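Local structure of putative hydrolase (Burkholderia cenocepacia, 4X00) at residues R70-P78 and A194-R202. The protein is a putative aryl esterase of the alpha/beta hydrolase fold, probably hydrolysing ester bonds in its substrates. Numbering follows the deposited sequence.
Sequences RGHGLSGKP and ALASWDMQR
The backbone N of S197 donates to G71 O at 2.8 Å, and the bond is nearly straight (173° at the hydrogen). A196 adds a CA-H...O contact to the same oxygen, with CA 3.3 Å away. S197 is the N-cap of helix 198-204. Its OG lies anti to the backbone N (chi1 162°) and accepts from M200 N at 3.1 Å and, weakly, from D199 N. A water 2.6 Å from S197 OG also bonds K77 O and D199 OD2, so it ties the N-cap to the loop.

Nonpolar contact centres on M200. Its chain bends at chi2 and chi3, which puts CE over one face of the H72 ring, 3.2 Å from CE1. SD stands obliquely to that ring. H72 ND1 donates to R70 O in the ring plane, and NE2 accepts from L44 N; the two bonds fix the rotation of the ring. G71 has positive phi, and its CA lies close to M200 CB and CG. K77 runs past S197 and L195, its CE 3.3 Å from L195 O. The chain then turns at chi4, and in one of its two conformers NZ donates to G73 O and S75 O, across the type II' turn H72-S75.

The contact ties a core loop, after strand 63-67, to helix 198-204 in the helical insertion between strands 132-136 and 222-227, which corresponds to the cap of alpha/beta hydrolases. Y84 of helix 82-85 touches both S197 and M200, and W90 of helix 87-100 also packs on M200. R70 reaches D93 of that second helix through a salt bridge.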
ATOM      1  N   ARG A  70      -1.301   9.978   4.020  1.00  8.38           N
ATOM      2  CA  ARG A  70      -0.906  11.034   4.944  1.00  8.31           C
ATOM      3  C   ARG A  70       0.583  10.891   5.263  1.00  8.83           C
ATOM      4  O   ARG A  70       1.135   9.783   5.382  1.00  8.56           O
ATOM      5  CB  ARG A  70      -1.744  11.000   6.234  1.00  9.74           C
ATOM      6  CG  ARG A  70      -1.594   9.747   7.101  1.00  9.44           C
ATOM      7  CD  ARG A  70      -2.370   9.909   8.450  1.00 10.89           C
ATOM      8  NE  ARG A  70      -3.731  10.360   8.149  1.00 10.83           N
ATOM      9  CZ  ARG A  70      -4.371  11.321   8.802  1.00 10.75           C
ATOM     10  NH1 ARG A  70      -5.538  11.728   8.360  1.00 11.83           N
ATOM     11  NH2 ARG A  70      -3.845  11.863   9.913  1.00 11.61           N
ATOM     12  N   GLY A  71       1.253  12.035   5.389  1.00  8.71           N
ATOM     13  CA  GLY A  71       2.686  12.022   5.668  1.00  9.37           C
ATOM     14  C   GLY A  71       3.588  11.776   4.482  1.00  9.16           C
ATOM     15  O   GLY A  71       4.805  11.774   4.659  1.00  9.79           O
ATOM     16  N   HIS A  72       3.010  11.554   3.303  1.00  8.16           N
ATOM     17  CA  HIS A  72       3.743  11.178   2.097  1.00  7.74           C
ATOM     18  C   HIS A  72       3.445  12.080   0.916  1.00  7.62           C
ATOM     19  O   HIS A  72       2.390  12.723   0.860  1.00  7.54           O
ATOM     20  CB  HIS A  72       3.367   9.738   1.702  1.00  7.41           C
ATOM     21  CG  HIS A  72       3.865   8.672   2.643  1.00  7.57           C
ATOM     22  ND1 HIS A  72       3.244   8.361   3.839  1.00  8.13           N
ATOM     23  CD2 HIS A  72       4.892   7.793   2.505  1.00  7.43           C
ATOM     24  CE1 HIS A  72       3.889   7.346   4.404  1.00  8.25           C
ATOM     25  NE2 HIS A  72       4.897   6.988   3.616  1.00  7.99           N
ATOM     26  N   GLY A  73       4.374  12.112  -0.044  1.00  7.85           N
ATOM     27  CA  GLY A  73       4.118  12.750  -1.325  1.00  8.86           C
ATOM     28  C   GLY A  73       3.681  14.196  -1.181  1.00  8.35           C
ATOM     29  O   GLY A  73       4.359  14.993  -0.498  1.00  9.13           O
ATOM     30  N   LEU A  74       2.522  14.531  -1.757  1.00  8.63           N
ATOM     31  CA  LEU A  74       1.957  15.885  -1.663  1.00  8.80           C
ATOM     32  C   LEU A  74       0.704  15.921  -0.803  1.00  8.27           C
ATOM     33  O   LEU A  74      -0.019  16.935  -0.804  1.00 10.11           O
ATOM     34  CB  LEU A  74       1.693  16.453  -3.068  1.00 10.54           C
ATOM     35  CG  LEU A  74       2.948  16.545  -3.955  1.00 11.92           C
ATOM     36  CD1 LEU A  74       2.591  17.200  -5.319  1.00 13.35           C
ATOM     37  CD2 LEU A  74       4.118  17.247  -3.255  1.00 12.38           C
ATOM     38  N   SER A  75       0.469  14.873  -0.020  1.00  8.64           N
ATOM     39  CA  SER A  75      -0.611  14.912   0.952  1.00  8.94           C
ATOM     40  C   SER A  75      -0.200  15.687   2.206  1.00  9.34           C
ATOM     41  O   SER A  75       0.989  15.977   2.434  1.00 10.13           O
ATOM     42  CB  SER A  75      -1.073  13.514   1.319  1.00  9.09           C
ATOM     43  OG  SER A  75      -1.852  12.987   0.250  1.00  8.49           O
ATOM     44  N   GLY A  76      -1.184  16.031   3.033  1.00  9.61           N
ATOM     45  CA  GLY A  76      -0.891  16.728   4.277  1.00  9.79           C
ATOM     46  C   GLY A  76      -0.009  15.903   5.203  1.00 10.22           C
ATOM     47  O   GLY A  76      -0.030  14.648   5.201  1.00 10.36           O
ATOM     48  N   LYS A  77       0.767  16.624   6.003  1.00 11.10           N
ATOM     49  CA  LYS A  77       1.772  16.026   6.874  0.53 11.58           C
ATOM     50  C   LYS A  77       1.687  16.618   8.273  1.00 12.67           C
ATOM     51  O   LYS A  77       2.541  17.406   8.673  1.00 14.09           O
ATOM     52  CB  LYS A  77       3.179  16.229   6.283  0.53 11.75           C
ATOM     53  CG  LYS A  77       3.263  15.702   4.846  0.53 11.19           C
ATOM     54  CD  LYS A  77       4.648  15.815   4.226  0.53 10.64           C
ATOM     55  CE  LYS A  77       4.627  15.281   2.792  0.53 11.02           C
ATOM     56  NZ  LYS A  77       3.756  16.108   1.911  0.53 11.36           N
ATOM     57  N   PRO A  78       0.661  16.227   9.033  1.00 12.74           N
ATOM     58  CA  PRO A  78       0.537  16.742  10.408  1.00 14.08           C
ATOM     59  C   PRO A  78       1.780  16.447  11.233  1.00 14.38           C
ATOM     60  O   PRO A  78       2.487  15.471  11.005  1.00 13.25           O
ATOM     61  CB  PRO A  78      -0.681  16.001  10.971  1.00 15.31           C
ATOM     62  CG  PRO A  78      -0.990  14.903   9.982  1.00 15.42           C
ATOM     63  CD  PRO A  78      -0.458  15.357   8.649  1.00 13.85           C
ATOM     64  N   ALA A 194      12.195  11.029   0.108  1.00  6.69           N
ATOM     65  CA  ALA A 194      12.656  12.133   0.957  1.00  6.93           C
ATOM     66  C   ALA A 194      11.555  13.140   1.265  1.00  7.74           C
ATOM     67  O   ALA A 194      11.708  13.935   2.198  1.00  9.36           O
ATOM     68  CB  ALA A 194      13.829  12.828   0.307  1.00  7.97           C
ATOM     69  N   LEU A 195      10.448  13.088   0.537  1.00  8.25           N
ATOM     70  CA  LEU A 195       9.307  13.940   0.847  1.00  8.58           C
ATOM     71  C   LEU A 195       8.555  13.478   2.076  1.00  9.56           C
ATOM     72  O   LEU A 195       7.773  14.244   2.647  1.00 10.92           O
ATOM     73  CB  LEU A 195       8.320  13.960  -0.323  1.00  8.55           C
ATOM     74  CG  LEU A 195       8.903  14.401  -1.660  1.00 10.86           C
ATOM     75  CD1 LEU A 195       7.827  14.264  -2.753  1.00 11.74           C
ATOM     76  CD2 LEU A 195       9.374  15.827  -1.600  1.00 13.04           C
ATOM     77  N   ALA A 196       8.757  12.239   2.502  1.00  9.73           N
ATOM     78  CA  ALA A 196       7.947  11.731   3.626  1.00  9.89           C
ATOM     79  C   ALA A 196       8.274  12.449   4.944  1.00  8.77           C
ATOM     80  O   ALA A 196       9.422  12.756   5.268  1.00  9.45           O
ATOM     81  CB  ALA A 196       8.139  10.217   3.785  1.00 12.75           C
ATOM     82  N   SER A 197       7.226  12.678   5.718  1.00  8.10           N
ATOM     83  CA  SER A 197       7.330  13.352   7.006  1.00  8.34           C
ATOM     84  C   SER A 197       8.143  12.556   8.014  1.00  8.37           C
ATOM     85  O   SER A 197       7.877  11.376   8.235  1.00  9.08           O
ATOM     86  CB  SER A 197       5.915  13.591   7.566  1.00  9.70           C
ATOM     87  OG  SER A 197       5.979  13.863   8.967  1.00 10.49           O
ATOM     88  N   TRP A 198       9.098  13.216   8.674  1.00  8.13           N
ATOM     89  CA  TRP A 198       9.875  12.562   9.717  1.00  8.65           C
ATOM     90  C   TRP A 198       8.998  12.278  10.946  1.00  9.33           C
ATOM     91  O   TRP A 198       9.258  11.334  11.706  1.00 10.65           O
ATOM     92  CB  TRP A 198      11.069  13.429  10.116  1.00  8.66           C
ATOM     93  CG  TRP A 198      12.131  13.511   9.075  1.00  8.87           C
ATOM     94  CD1 TRP A 198      11.998  13.338   7.715  1.00  9.18           C
ATOM     95  CD2 TRP A 198      13.507  13.798   9.311  1.00  8.60           C
ATOM     96  NE1 TRP A 198      13.220  13.485   7.106  1.00  9.24           N
ATOM     97  CE2 TRP A 198      14.160  13.802   8.063  1.00  8.95           C
ATOM     98  CE3 TRP A 198      14.241  14.090  10.465  1.00  8.78           C
ATOM     99  CZ2 TRP A 198      15.537  14.007   7.950  1.00  9.26           C
ATOM    100  CZ3 TRP A 198      15.600  14.291  10.351  1.00  9.67           C
ATOM    101  CH2 TRP A 198      16.235  14.255   9.109  1.00  9.45           C
ATOM    102  N   ASP A 199       7.942  13.076  11.138  1.00  9.61           N
ATOM    103  CA  ASP A 199       7.011  12.811  12.247  1.00 10.80           C
ATOM    104  C   ASP A 199       6.254  11.522  11.973  1.00 10.02           C
ATOM    105  O   ASP A 199       6.081  10.688  12.848  1.00 11.25           O
ATOM    106  CB  ASP A 199       6.027  13.974  12.415  1.00 12.60           C
ATOM    107  CG  ASP A 199       6.729  15.296  12.692  1.00 15.25           C
ATOM    108  OD1 ASP A 199       7.512  15.314  13.655  1.00 17.29           O
ATOM    109  OD2 ASP A 199       6.526  16.283  11.940  1.00 15.86           O
ATOM    110  N   MET A 200       5.799  11.374  10.734  1.00  9.26           N
ATOM    111  CA  MET A 200       5.125  10.164  10.302  1.00  9.04           C
ATOM    112  C   MET A 200       6.062   8.971  10.480  1.00  9.65           C
ATOM    113  O   MET A 200       5.662   7.944  11.051  1.00 10.03           O
ATOM    114  CB  MET A 200       4.682  10.311   8.850  1.00  8.62           C
ATOM    115  CG  MET A 200       4.005   9.057   8.314  1.00  8.79           C
ATOM    116  SD  MET A 200       5.156   7.784   7.704  1.00  9.45           S
ATOM    117  CE  MET A 200       6.017   8.724   6.410  1.00 10.05           C
ATOM    118  N   GLN A 201       7.323   9.109  10.037  1.00  9.07           N
ATOM    119  CA  GLN A 201       8.210   7.949  10.069  1.00 10.23           C
ATOM    120  C   GLN A 201       8.448   7.411  11.478  1.00 10.94           C
ATOM    121  O   GLN A 201       8.512   6.202  11.701  1.00 13.15           O
ATOM    122  CB  GLN A 201       9.570   8.274   9.461  1.00 10.47           C
ATOM    123  CG  GLN A 201       9.573   8.498   7.971  1.00 10.26           C
ATOM    124  CD  GLN A 201      10.976   8.831   7.548  1.00 10.18           C
ATOM    125  OE1 GLN A 201      11.350   9.986   7.484  1.00 10.95           O
ATOM    126  NE2 GLN A 201      11.806   7.800   7.367  1.00 11.67           N
ATOM    127  N   ARG A 202       8.624   8.314  12.440  1.00 11.33           N
ATOM    128  CA  ARG A 202       8.831   7.887  13.833  1.00 14.29           C
ATOM    129  C   ARG A 202       7.575   7.254  14.425  1.00 14.39           C
ATOM    130  O   ARG A 202       7.651   6.307  15.221  1.00 17.44           O
ATOM    131  CB  ARG A 202       9.270   9.069  14.705  1.00 17.23           C
ATOM    132  CG  ARG A 202      10.691   9.540  14.421  1.00 21.50           C
ATOM    133  CD  ARG A 202      11.150  10.671  15.356  1.00 25.43           C
ATOM    134  NE  ARG A 202      10.231  11.812  15.340  1.00 29.04           N
ATOM    135  CZ  ARG A 202      10.409  12.945  14.658  1.00 30.68           C
ATOM    136  NH1 ARG A 202      11.500  13.159  13.932  1.00 31.22           N
ATOM    137  NH2 ARG A 202       9.486  13.892  14.732  1.00 31.15           N
TER
HETATM  138  O   HOH W   1       5.156  16.275   9.601  1.00 14.34           O